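PDB 3KQF: enoyl-CoA hydratase/isomerase family protein from Bacillus anthracis, which probably catalyses the reversible addition of water across the double bond of 2-enoyl-CoA thioesters, as enoyl-CoA hydratases of the crotonase superfamily do in fatty-acid beta-oxidation. Local coordinates for residues A[17-22]-A[56-61]; A[64-69]-A[110-115]; A[104-109]-A[126-131]. All coordinates share one frame; numbering follows the deposited sequence.

Contact 1: residues A[17-22]-A[56-61]; sequences PHVVKI and VVILTG
Val20 and Val57 stand side by side and point the same way out of two neighbouring parallel strands, with Val20 CG1 3.6 Å from Val57 CG2. Val20 brings CG1 to this spot because that methyl sits between its own backbone N and carbonyl carbon (chi1 61°), leaving CG2 anti to the N. On the same face of the sheet Ile22 reaches two partners: its CD1 extends back to Val57 CG1 at 4.0 Å, while its CB meets Leu59 CD1 at 3.9 Å, the side chains crossing at a slant in both pairs. Helix 35-49 packs on this face, Ile48 touching Val20, Ile22 and Val57. The other face carries Val19, Lys21, Val56 and Ile58. Here Val19 CG1 meets the tip of Ile58, CD1, at 3.8 Å, and Ala201 of helix 193-206 lies against Val19, Val56 and Ile58. Lys21 lays only its aliphatic base across Ile58, CG to CG2; the chain then bends at chi3 and carries NZ away to a salt bridge with Glu194. Five backbone hydrogen bonds join the strands, whose local axes run parallel to within 18°. On both strands the even-numbered residues make the bonds across: Val20 and Ile22 on one, Val56, Ile58 and Thr60 on the other, supply the N-H groups. Among the bonds, Ile22 N to Ile58 O measures 2.7 Å, whereas Val56 N to His18 O, at the loop end, is 3.1 Å and more bent (145° at the hydrogen). The two strands and helix 35-49 form a beta-alpha-beta unit of the crotonase fold. Chemically the contact is a backbone-bonded pair with a branched aliphatic layer on each face, and the one charged group among its touching side chains is led out to a carboxylate partner.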
ATOM      1  N   PRO A  17     -29.458   8.491  15.787  1.00 21.99           N
ATOM      2  CA  PRO A  17     -30.172   7.572  14.877  1.00 21.56           C
ATOM      3  C   PRO A  17     -29.272   6.855  13.852  1.00 19.81           C
ATOM      4  O   PRO A  17     -28.414   7.491  13.226  1.00 20.47           O
ATOM      5  CB  PRO A  17     -31.157   8.489  14.161  1.00 21.94           C
ATOM      6  CG  PRO A  17     -31.399   9.595  15.115  1.00 21.59           C
ATOM      7  CD  PRO A  17     -30.131   9.802  15.869  1.00 23.48           C
ATOM      8  N   HIS A  18     -29.486   5.543  13.707  1.00 17.49           N
ATOM      9  CA  HIS A  18     -28.713   4.658  12.817  1.00 16.82           C
ATOM     10  C   HIS A  18     -27.243   4.485  13.237  1.00 16.06           C
ATOM     11  O   HIS A  18     -26.484   3.782  12.565  1.00 14.87           O
ATOM     12  CB  HIS A  18     -28.752   5.118  11.353  1.00 17.54           C
ATOM     13  CG  HIS A  18     -30.129   5.290  10.795  1.00 15.49           C
ATOM     14  ND1 HIS A  18     -30.594   6.504  10.338  1.00 19.53           N
ATOM     15  CD2 HIS A  18     -31.144   4.413  10.632  1.00 19.16           C
ATOM     16  CE1 HIS A  18     -31.832   6.363   9.907  1.00 16.13           C
ATOM     17  NE2 HIS A  18     -32.192   5.105  10.078  1.00 17.43           N
ATOM     18  N   VAL A  19     -26.836   5.130  14.328  1.00 16.25           N
ATOM     19  CA  VAL A  19     -25.436   5.043  14.789  1.00 15.77           C
ATOM     20  C   VAL A  19     -25.348   4.552  16.225  1.00 16.90           C
ATOM     21  O   VAL A  19     -26.069   5.049  17.095  1.00 16.66           O
ATOM     22  CB  VAL A  19     -24.738   6.422  14.705  1.00 15.49           C
ATOM     23  CG1 VAL A  19     -23.291   6.347  15.216  1.00 17.93           C
ATOM     24  CG2 VAL A  19     -24.773   6.933  13.262  1.00 16.41           C
ATOM     25  N   VAL A  20     -24.478   3.562  16.464  1.00 15.11           N
ATOM     26  CA  VAL A  20     -24.249   3.039  17.802  1.00 15.53           C
ATOM     27  C   VAL A  20     -22.801   3.332  18.173  1.00 14.66           C
ATOM     28  O   VAL A  20     -21.911   3.165  17.337  1.00 14.84           O
ATOM     29  CB  VAL A  20     -24.545   1.508  17.919  1.00 15.99           C
ATOM     30  CG1 VAL A  20     -23.669   0.709  17.025  1.00 17.03           C
ATOM     31  CG2 VAL A  20     -24.423   1.049  19.392  1.00 14.95           C
ATOM     32  N   LYS A  21     -22.576   3.798  19.395  1.00 14.15           N
ATOM     33  CA  LYS A  21     -21.227   4.123  19.886  1.00 15.35           C
ATOM     34  C   LYS A  21     -20.925   3.204  21.041  1.00 15.28           C
ATOM     35  O   LYS A  21     -21.651   3.206  22.047  1.00 15.93           O
ATOM     36  CB  LYS A  21     -21.144   5.588  20.352  1.00 16.78           C
ATOM     37  CG  LYS A  21     -19.767   5.999  20.853  1.00 19.10           C
ATOM     38  CD  LYS A  21     -19.696   7.430  21.377  1.00 27.46           C
ATOM     39  CE  LYS A  21     -20.447   7.595  22.682  1.00 27.40           C
ATOM     40  NZ  LYS A  21     -20.133   8.885  23.333  1.00 31.87           N
ATOM     41  N   ILE A  22     -19.891   2.385  20.881  1.00 16.32           N
ATOM     42  CA  ILE A  22     -19.456   1.461  21.907  1.00 17.08           C
ATOM     43  C   ILE A  22     -18.215   2.057  22.570  1.00 17.16           C
ATOM     44  O   ILE A  22     -17.265   2.406  21.880  1.00 16.67           O
ATOM     45  CB  ILE A  22     -19.068   0.100  21.309  1.00 16.46           C
ATOM     46  CG1 ILE A  22     -20.232  -0.487  20.498  1.00 21.16           C
ATOM     47  CG2 ILE A  22     -18.649  -0.846  22.418  1.00 19.36           C
ATOM     48  CD1 ILE A  22     -19.893  -1.770  19.774  1.00 21.86           C
ATOM     49  N   VAL A  56     -24.028   2.394  11.178  1.00 13.35           N
ATOM     50  CA  VAL A  56     -22.627   2.682  11.420  1.00 14.26           C
ATOM     51  C   VAL A  56     -22.387   2.500  12.896  1.00 14.57           C
ATOM     52  O   VAL A  56     -23.273   2.798  13.739  1.00 11.98           O
ATOM     53  CB  VAL A  56     -22.250   4.157  11.068  1.00 16.77           C
ATOM     54  CG1 VAL A  56     -20.758   4.388  11.256  1.00 11.47           C
ATOM     55  CG2 VAL A  56     -22.652   4.526   9.649  1.00 15.12           C
ATOM     56  N   VAL A  57     -21.175   2.067  13.204  1.00 13.63           N
ATOM     57  CA  VAL A  57     -20.729   1.856  14.563  1.00 14.05           C
ATOM     58  C   VAL A  57     -19.481   2.699  14.850  1.00 14.16           C
ATOM     59  O   VAL A  57     -18.561   2.815  14.004  1.00 14.95           O
ATOM     60  CB  VAL A  57     -20.335   0.355  14.774  1.00 12.35           C
ATOM     61  CG1 VAL A  57     -19.796   0.119  16.199  1.00 14.06           C
ATOM     62  CG2 VAL A  57     -21.531  -0.558  14.467  1.00 14.63           C
ATOM     63  N   ILE A  58     -19.445   3.277  16.039  1.00 14.24           N
ATOM     64  CA  ILE A  58     -18.260   4.019  16.498  1.00 14.58           C
ATOM     65  C   ILE A  58     -17.682   3.268  17.708  1.00 15.88           C
ATOM     66  O   ILE A  58     -18.424   2.898  18.621  1.00 16.36           O
ATOM     67  CB  ILE A  58     -18.606   5.468  16.904  1.00 14.17           C
ATOM     68  CG1 ILE A  58     -19.110   6.244  15.703  1.00 17.35           C
ATOM     69  CG2 ILE A  58     -17.357   6.165  17.491  1.00 16.43           C
ATOM     70  CD1 ILE A  58     -19.800   7.586  16.065  1.00 13.58           C
ATOM     71  N   LEU A  59     -16.373   3.043  17.701  0.50 15.46           N
ATOM     72  CA  LEU A  59     -15.701   2.353  18.789  0.50 15.49           C
ATOM     73  C   LEU A  59     -14.726   3.340  19.420  0.50 15.85           C
ATOM     74  O   LEU A  59     -13.887   3.913  18.727  0.50 15.57           O
ATOM     75  CB  LEU A  59     -14.975   1.113  18.258  0.50 15.29           C
ATOM     76  CG  LEU A  59     -14.332   0.174  19.279  0.50 15.51           C
ATOM     77  CD1 LEU A  59     -15.350  -0.280  20.323  0.50 11.21           C
ATOM     78  CD2 LEU A  59     -13.694  -1.040  18.564  0.50 14.22           C
ATOM     79  N   THR A  60     -14.831   3.533  20.731  1.00 15.99           N
ATOM     80  CA  THR A  60     -13.971   4.490  21.440  1.00 16.06           C
ATOM     81  C   THR A  60     -13.703   4.042  22.877  1.00 17.19           C
ATOM     82  O   THR A  60     -14.175   2.985  23.306  1.00 18.63           O
ATOM     83  CB  THR A  60     -14.619   5.912  21.405  1.00 15.38           C
ATOM     84  OG1 THR A  60     -13.654   6.919  21.731  1.00 16.74           O
ATOM     85  CG2 THR A  60     -15.830   6.014  22.362  1.00 15.99           C
ATOM     86  N   GLY A  61     -12.878   4.813  23.583  1.00 18.55           N
ATOM     87  CA  GLY A  61     -12.578   4.572  24.980  1.00 18.61           C
ATOM     88  C   GLY A  61     -13.124   5.676  25.875  1.00 19.32           C
ATOM     89  O   GLY A  61     -13.320   6.827  25.442  1.00 18.78           O
TER

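Contact 2: residues A[64-69]-A[110-115]; sequences EKAFCA and NGIALG
Asn110 projects its side-chain amide against the backbone of Ala66 and Phe67. Its CB holds CG between the backbone N and the carbonyl carbon (chi1 58°), and CG lies 3.7 Å from Ala66 O. From there the amide forks. ND2 donates to Ala66 O at 3.0 Å, but from above the carbonyl plane and along a bent hydrogen bond (136° at the hydrogen); it also bonds Gly63 O. OD1 rests 3.2 Å from Phe67 CA and at the edge of the Phe67 ring, in its plane, with ring and amide planes 66° apart. On the ring's other flank, CD2 meets Ala113 CB at 3.8 Å. The backbones pair in parallel, and a beta bulge shifts the register between Ala66 and Cys68: Ile112 O accepts from both Phe67 N (2.8 Å) and Cys68 N, the latter straighter. Beyond the bulge Leu114 N bonds Cys68 O. Water 1 donates to Glu64 O and Asn110 O. In crotonases the oxyanion-hole N-H groups come from the chain just beyond two such segments, so this pairing probably helps to set that site. Chemically, a doubly used carbonyl and a twice-donating amide fix the corner at Phe67.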
ATOM      1  N   GLU A  64     -10.064  10.668  28.780  1.00 21.19           N
ATOM      2  CA  GLU A  64      -9.234  11.431  27.863  1.00 22.31           C
ATOM      3  C   GLU A  64      -7.772  10.978  27.875  1.00 21.45           C
ATOM      4  O   GLU A  64      -6.912  11.662  27.318  1.00 21.95           O
ATOM      5  CB  GLU A  64      -9.317  12.922  28.209  1.00 23.64           C
ATOM      6  CG  GLU A  64     -10.723  13.380  28.664  1.00 28.97           C
ATOM      7  CD  GLU A  64     -11.826  12.987  27.692  1.00 33.68           C
ATOM      8  OE1 GLU A  64     -11.563  12.956  26.470  1.00 44.09           O
ATOM      9  OE2 GLU A  64     -12.960  12.709  28.148  1.00 34.18           O
ATOM     10  N   LYS A  65      -7.480   9.831  28.487  1.00 21.30           N
ATOM     11  CA  LYS A  65      -6.102   9.336  28.526  1.00 20.34           C
ATOM     12  C   LYS A  65      -5.854   8.071  27.707  1.00 18.37           C
ATOM     13  O   LYS A  65      -4.766   7.898  27.160  1.00 16.80           O
ATOM     14  CB  LYS A  65      -5.624   9.107  29.973  1.00 22.43           C
ATOM     15  CG  LYS A  65      -5.434  10.419  30.766  1.00 26.05           C
ATOM     16  CD  LYS A  65      -4.693  10.207  32.090  1.00 30.40           C
ATOM     17  CE  LYS A  65      -4.361  11.547  32.754  1.00 33.21           C
ATOM     18  NZ  LYS A  65      -3.667  11.417  34.073  1.00 36.96           N
ATOM     19  N   ALA A  66      -6.847   7.198  27.603  1.00 16.10           N
ATOM     20  CA  ALA A  66      -6.633   5.952  26.895  1.00 16.38           C
ATOM     21  C   ALA A  66      -7.802   5.467  26.058  1.00 15.55           C
ATOM     22  O   ALA A  66      -8.953   5.467  26.497  1.00 15.74           O
ATOM     23  CB  ALA A  66      -6.229   4.855  27.902  1.00 17.43           C
ATOM     24  N   PHE A  67      -7.492   5.097  24.817  1.00 14.68           N
ATOM     25  CA  PHE A  67      -8.450   4.427  23.944  1.00 13.92           C
ATOM     26  C   PHE A  67      -8.460   2.972  24.425  1.00 13.55           C
ATOM     27  O   PHE A  67      -9.505   2.403  24.762  1.00 15.17           O
ATOM     28  CB  PHE A  67      -7.983   4.527  22.479  1.00 13.14           C
ATOM     29  CG  PHE A  67      -8.718   3.639  21.519  1.00 13.53           C
ATOM     30  CD1 PHE A  67      -9.993   3.960  21.074  1.00 15.44           C
ATOM     31  CD2 PHE A  67      -8.109   2.495  21.010  1.00 15.99           C
ATOM     32  CE1 PHE A  67     -10.658   3.152  20.165  1.00 16.55           C
ATOM     33  CE2 PHE A  67      -8.784   1.686  20.079  1.00 17.54           C
ATOM     34  CZ  PHE A  67     -10.050   2.019  19.669  1.00 17.77           C
ATOM     35  N   CYS A  68      -7.277   2.379  24.457  1.00 14.94           N
ATOM     36  CA  CYS A  68      -7.108   0.984  24.874  1.00 14.19           C
ATOM     37  C   CYS A  68      -5.621   0.670  25.052  1.00 14.75           C
ATOM     38  O   CYS A  68      -4.844   0.695  24.093  1.00 13.33           O
ATOM     39  CB  CYS A  68      -7.743   0.043  23.857  1.00 15.64           C
ATOM     40  SG  CYS A  68      -7.459  -1.710  24.297  1.00 18.98           S
ATOM     41  N   ALA A  69      -5.223   0.363  26.286  1.00 15.38           N
ATOM     42  CA  ALA A  69      -3.822   0.082  26.598  1.00 16.03           C
ATOM     43  C   ALA A  69      -3.392  -1.308  26.165  1.00 16.52           C
ATOM     44  O   ALA A  69      -2.240  -1.682  26.371  1.00 16.96           O
ATOM     45  CB  ALA A  69      -3.563   0.257  28.094  1.00 17.71           C
ATOM     46  N   ASN A 110      -9.228   8.242  21.395  1.00 15.96           N
ATOM     47  CA  ASN A 110      -9.224   9.326  22.366  1.00 17.34           C
ATOM     48  C   ASN A 110      -7.975   9.422  23.235  1.00 17.47           C
ATOM     49  O   ASN A 110      -7.849  10.347  24.031  1.00 18.73           O
ATOM     50  CB  ASN A 110     -10.444   9.167  23.288  1.00 18.13           C
ATOM     51  CG  ASN A 110     -10.460   7.817  24.018  1.00 17.15           C
ATOM     52  OD1 ASN A 110     -10.606   6.758  23.398  1.00 14.52           O
ATOM     53  ND2 ASN A 110     -10.352   7.860  25.350  1.00 19.26           N
ATOM     54  N   GLY A 111      -7.066   8.464  23.109  1.00 16.31           N
ATOM     55  CA  GLY A 111      -5.855   8.464  23.924  1.00 16.06           C
ATOM     56  C   GLY A 111      -4.933   7.355  23.484  1.00 16.02           C
ATOM     57  O   GLY A 111      -4.969   6.947  22.327  1.00 15.79           O
ATOM     58  N   ILE A 112      -4.103   6.859  24.406  0.70 16.03           N
ATOM     59  CA  ILE A 112      -3.157   5.793  24.066  0.70 15.35           C
ATOM     60  C   ILE A 112      -3.872   4.581  23.477  0.70 15.32           C
ATOM     61  O   ILE A 112      -4.959   4.204  23.906  0.70 14.34           O
ATOM     62  CB  ILE A 112      -2.237   5.341  25.249  0.70 16.35           C
ATOM     63  CG1 ILE A 112      -3.042   4.831  26.450  0.70 17.04           C
ATOM     64  CG2 ILE A 112      -1.290   6.484  25.673  0.70 13.76           C
ATOM     65  CD1 ILE A 112      -2.206   4.007  27.423  0.70 19.82           C
ATOM     66  N   ALA A 113      -3.243   3.991  22.472  1.00 15.53           N
ATOM     67  CA  ALA A 113      -3.760   2.813  21.783  1.00 15.17           C
ATOM     68  C   ALA A 113      -2.541   1.962  21.548  1.00 15.22           C
ATOM     69  O   ALA A 113      -1.846   2.114  20.536  1.00 16.00           O
ATOM     70  CB  ALA A 113      -4.410   3.204  20.452  1.00 16.92           C
ATOM     71  N   LEU A 114      -2.296   1.039  22.461  1.00 14.93           N
ATOM     72  CA  LEU A 114      -1.065   0.267  22.420  1.00 15.87           C
ATOM     73  C   LEU A 114      -1.301  -1.189  22.382  1.00 13.59           C
ATOM     74  O   LEU A 114      -2.182  -1.686  23.077  1.00 13.75           O
ATOM     75  CB  LEU A 114      -0.249   0.571  23.660  1.00 17.13           C
ATOM     76  CG  LEU A 114       0.078   2.029  23.913  1.00 18.09           C
ATOM     77  CD1 LEU A 114       0.713   2.147  25.294  1.00 24.09           C
ATOM     78  CD2 LEU A 114       0.984   2.596  22.820  1.00 21.97           C
ATOM     79  N   GLY A 115      -0.527  -1.864  21.535  1.00 14.05           N
ATOM     80  CA  GLY A 115      -0.596  -3.318  21.400  1.00 14.21           C
ATOM     81  C   GLY A 115      -1.982  -3.695  20.907  1.00 15.35           C
ATOM     82  O   GLY A 115      -2.410  -3.247  19.825  1.00 16.09           O
TER
HETATM   83  O   HOH W   1      -5.493  11.810  24.507  1.00 22.06           O

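Contact 3: residues A[104-109]-A[126-131]; sequences PVIAAI and FRIAAE
Strands 105-109 and 126-130 are parallel neighbours in the main sheet of the crotonase fold, and the chain between them includes strand 112-114 and helix 116-123. Their local axes run 4.7 Å apart at an angle of 13°. Four backbone hydrogen bonds join them, beginning with Ala107 N to Phe126 O at 3.0 Å. Ala107 O then accepts from Ile128 N, nearly straight at 174°, Ile109 N donates to Ile128 O, and Ala130 N closes on Ile109 O at 2.8 Å. One face is built round Ile106. Its CG1 and CD1 lie beside the far end of the Phe126 ring, CG1 being 3.7 Å from CZ, and the two side chains point the same way. The ring gets there because Phe126 CG sits between its backbone N and carbonyl carbon (chi1 61°), which swings the ring toward the neighbouring strand. The second branch of Ile106, CG2, touches Ile128 CD1 at 3.8 Å, at a slant. Helix 193-206 covers this side, with Ile200 against both Phe126 and Ile128. On the opposite face each strand brings one alanine and one large residue: Ala107 CB meets the aliphatic start of Arg127, CG, at 3.9 Å, and Ile109 CB stands 4.2 Å from Ala129 CB. Arg127 then bends at chi2 and chi3, and its guanidinium is held by Cys124 O and Ser121 O through NH2 and by a salt bridge from NH1 to Glu185. At this end the contact also borders another subunit, whose Gly161 packs on Phe126 and Arg127. The chemistry is thus divided: one face is aliphatic and aromatic packing under a helix, while on the other the buried positive charge of Arg127 is compensated by the Glu185 carboxylate and the backbone carbonyls of Cys124 and Ser121.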
ATOM      1  N   PRO A 104     -20.056  -0.246   8.590  1.00 12.51           N
ATOM      2  CA  PRO A 104     -18.734   0.370   8.757  1.00 12.01           C
ATOM      3  C   PRO A 104     -18.481   0.625  10.264  1.00 13.26           C
ATOM      4  O   PRO A 104     -19.419   0.954  11.013  1.00 14.06           O
ATOM      5  CB  PRO A 104     -18.881   1.700   8.021  1.00 13.48           C
ATOM      6  CG  PRO A 104     -19.874   1.437   6.972  1.00 12.95           C
ATOM      7  CD  PRO A 104     -20.887   0.531   7.649  1.00 11.56           C
ATOM      8  N   VAL A 105     -17.231   0.499  10.694  1.00 14.00           N
ATOM      9  CA  VAL A 105     -16.858   0.715  12.079  1.00 12.22           C
ATOM     10  C   VAL A 105     -15.754   1.751  12.098  1.00 14.09           C
ATOM     11  O   VAL A 105     -14.736   1.602  11.397  1.00 14.00           O
ATOM     12  CB  VAL A 105     -16.371  -0.625  12.774  1.00 11.89           C
ATOM     13  CG1 VAL A 105     -15.950  -0.366  14.213  1.00 13.44           C
ATOM     14  CG2 VAL A 105     -17.438  -1.739  12.670  1.00 14.24           C
ATOM     15  N   ILE A 106     -15.987   2.833  12.829  1.00 14.12           N
ATOM     16  CA  ILE A 106     -15.044   3.943  12.941  1.00 13.93           C
ATOM     17  C   ILE A 106     -14.424   3.927  14.311  1.00 13.87           C
ATOM     18  O   ILE A 106     -15.133   3.868  15.309  1.00 14.28           O
ATOM     19  CB  ILE A 106     -15.778   5.307  12.749  1.00 13.78           C
ATOM     20  CG1 ILE A 106     -16.547   5.321  11.411  1.00 15.15           C
ATOM     21  CG2 ILE A 106     -14.803   6.447  12.821  1.00 14.80           C
ATOM     22  CD1 ILE A 106     -17.399   6.611  11.174  1.00 17.09           C
ATOM     23  N   ALA A 107     -13.095   3.924  14.362  1.00 15.30           N
ATOM     24  CA  ALA A 107     -12.378   4.004  15.610  1.00 15.48           C
ATOM     25  C   ALA A 107     -12.165   5.480  15.956  1.00 14.87           C
ATOM     26  O   ALA A 107     -11.690   6.264  15.118  1.00 16.96           O
ATOM     27  CB  ALA A 107     -11.008   3.285  15.506  1.00 15.73           C
ATOM     28  N   ALA A 108     -12.573   5.881  17.158  1.00 13.45           N
ATOM     29  CA  ALA A 108     -12.357   7.243  17.644  1.00 14.10           C
ATOM     30  C   ALA A 108     -11.339   7.084  18.770  1.00 14.41           C
ATOM     31  O   ALA A 108     -11.693   6.743  19.918  1.00 14.05           O
ATOM     32  CB  ALA A 108     -13.671   7.887  18.141  1.00 14.08           C
ATOM     33  N   ILE A 109     -10.071   7.314  18.423  1.00 15.05           N
ATOM     34  CA  ILE A 109      -8.938   7.083  19.313  1.00 14.86           C
ATOM     35  C   ILE A 109      -8.693   8.315  20.178  1.00 15.20           C
ATOM     36  O   ILE A 109      -8.077   9.285  19.753  1.00 14.64           O
ATOM     37  CB  ILE A 109      -7.684   6.670  18.495  1.00 13.99           C
ATOM     38  CG1 ILE A 109      -8.063   5.569  17.488  1.00 15.51           C
ATOM     39  CG2 ILE A 109      -6.558   6.181  19.433  1.00 15.41           C
ATOM     40  CD1 ILE A 109      -6.942   5.135  16.530  1.00 16.02           C
ATOM     41  N   PHE A 126     -12.006   2.498   9.381  1.00 15.42           N
ATOM     42  CA  PHE A 126     -11.071   3.637   9.391  1.00 14.24           C
ATOM     43  C   PHE A 126     -11.022   4.263  10.777  1.00 14.94           C
ATOM     44  O   PHE A 126     -11.835   3.928  11.659  1.00 13.99           O
ATOM     45  CB  PHE A 126     -11.272   4.646   8.241  1.00 14.60           C
ATOM     46  CG  PHE A 126     -12.601   5.308   8.233  1.00 15.04           C
ATOM     47  CD1 PHE A 126     -12.796   6.518   8.895  1.00 17.60           C
ATOM     48  CD2 PHE A 126     -13.655   4.733   7.548  1.00 15.05           C
ATOM     49  CE1 PHE A 126     -14.025   7.131   8.885  1.00 16.69           C
ATOM     50  CE2 PHE A 126     -14.895   5.351   7.518  1.00 18.67           C
ATOM     51  CZ  PHE A 126     -15.082   6.552   8.188  1.00 18.16           C
ATOM     52  N   ARG A 127     -10.049   5.158  10.952  1.00 13.67           N
ATOM     53  CA  ARG A 127      -9.687   5.706  12.234  1.00 13.80           C
ATOM     54  C   ARG A 127      -9.589   7.229  12.299  1.00 13.54           C
ATOM     55  O   ARG A 127      -9.056   7.879  11.398  1.00 13.59           O
ATOM     56  CB  ARG A 127      -8.296   5.121  12.554  1.00 13.69           C
ATOM     57  CG  ARG A 127      -8.274   3.611  12.794  1.00 13.98           C
ATOM     58  CD  ARG A 127      -6.999   2.909  12.263  1.00 15.89           C
ATOM     59  NE  ARG A 127      -7.022   2.886  10.798  1.00 14.02           N
ATOM     60  CZ  ARG A 127      -7.744   2.027  10.057  1.00 16.66           C
ATOM     61  NH1 ARG A 127      -7.732   2.121   8.736  1.00 13.64           N
ATOM     62  NH2 ARG A 127      -8.485   1.094  10.630  1.00 15.92           N
ATOM     63  N   ILE A 128     -10.139   7.783  13.372  1.00 13.70           N
ATOM     64  CA  ILE A 128     -10.040   9.221  13.675  1.00 14.25           C
ATOM     65  C   ILE A 128      -9.301   9.257  15.013  1.00 14.89           C
ATOM     66  O   ILE A 128      -9.722   8.587  15.963  1.00 16.17           O
ATOM     67  CB  ILE A 128     -11.383   9.892  13.878  1.00 15.07           C
ATOM     68  CG1 ILE A 128     -12.327   9.664  12.695  1.00 18.84           C
ATOM     69  CG2 ILE A 128     -11.185  11.429  14.138  1.00 12.58           C
ATOM     70  CD1 ILE A 128     -13.734  10.136  12.978  1.00 23.99           C
ATOM     71  N   ALA A 129      -8.223  10.018  15.103  1.00 15.48           N
ATOM     72  CA  ALA A 129      -7.444  10.137  16.341  1.00 16.38           C
ATOM     73  C   ALA A 129      -7.411  11.535  16.942  1.00 15.98           C
ATOM     74  O   ALA A 129      -7.355  12.518  16.231  1.00 15.20           O
ATOM     75  CB  ALA A 129      -6.024   9.721  16.096  1.00 15.29           C
ATOM     76  N   ALA A 130      -7.368  11.585  18.270  1.00 15.45           N
ATOM     77  CA  ALA A 130      -7.189  12.824  18.988  1.00 15.83           C
ATOM     78  C   ALA A 130      -5.752  13.253  18.727  1.00 15.10           C
ATOM     79  O   ALA A 130      -4.868  12.392  18.602  1.00 15.99           O
ATOM     80  CB  ALA A 130      -7.393  12.616  20.492  1.00 14.12           C
ATOM     81  N   GLU A 131      -5.520  14.563  18.660  1.00 14.75           N
ATOM     82  CA  GLU A 131      -4.172  15.121  18.470  1.00 16.01           C
ATOM     83  C   GLU A 131      -3.216  14.595  19.520  1.00 17.03           C
ATOM     84  O   GLU A 131      -2.017  14.461  19.260  1.00 17.23           O
ATOM     85  CB  GLU A 131      -4.171  16.671  18.562  1.00 17.17           C
ATOM     86  CG  GLU A 131      -4.688  17.396  17.334  1.00 20.15           C
ATOM     87  CD  GLU A 131      -4.591  18.920  17.454  1.00 24.60           C
ATOM     88  OE1 GLU A 131      -5.140  19.488  18.419  1.00 26.14           O
ATOM     89  OE2 GLU A 131      -3.981  19.554  16.566  1.00 29.07           O
TER

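Contacts 1 and 3 share one sheet, in which strands 56-61 and 105-109 are neighbours; their centres lie about 11 Å apart, and Leu59 N probably bonds Ile106 O (2.8 Å). Thr60 OG1 adds a probable hydrogen bond to Ala108 O at 2.7 Å. Contact 2 is centred about 17 Å from the centre of contact 1 and about 12 Å from that of contact 3. Asn110 OD1 ties it to contact 1 by a probable hydrogen bond from Gly61 N (3.0 Å), while Phe67 CD1 packs 3.5 Å from Ala108 O of contact 3. By family precedent the oxyanion hole probably lies just beyond the C-terminal ends of both contact 2 segments, which run on from the sheet of contacts 1 and 3.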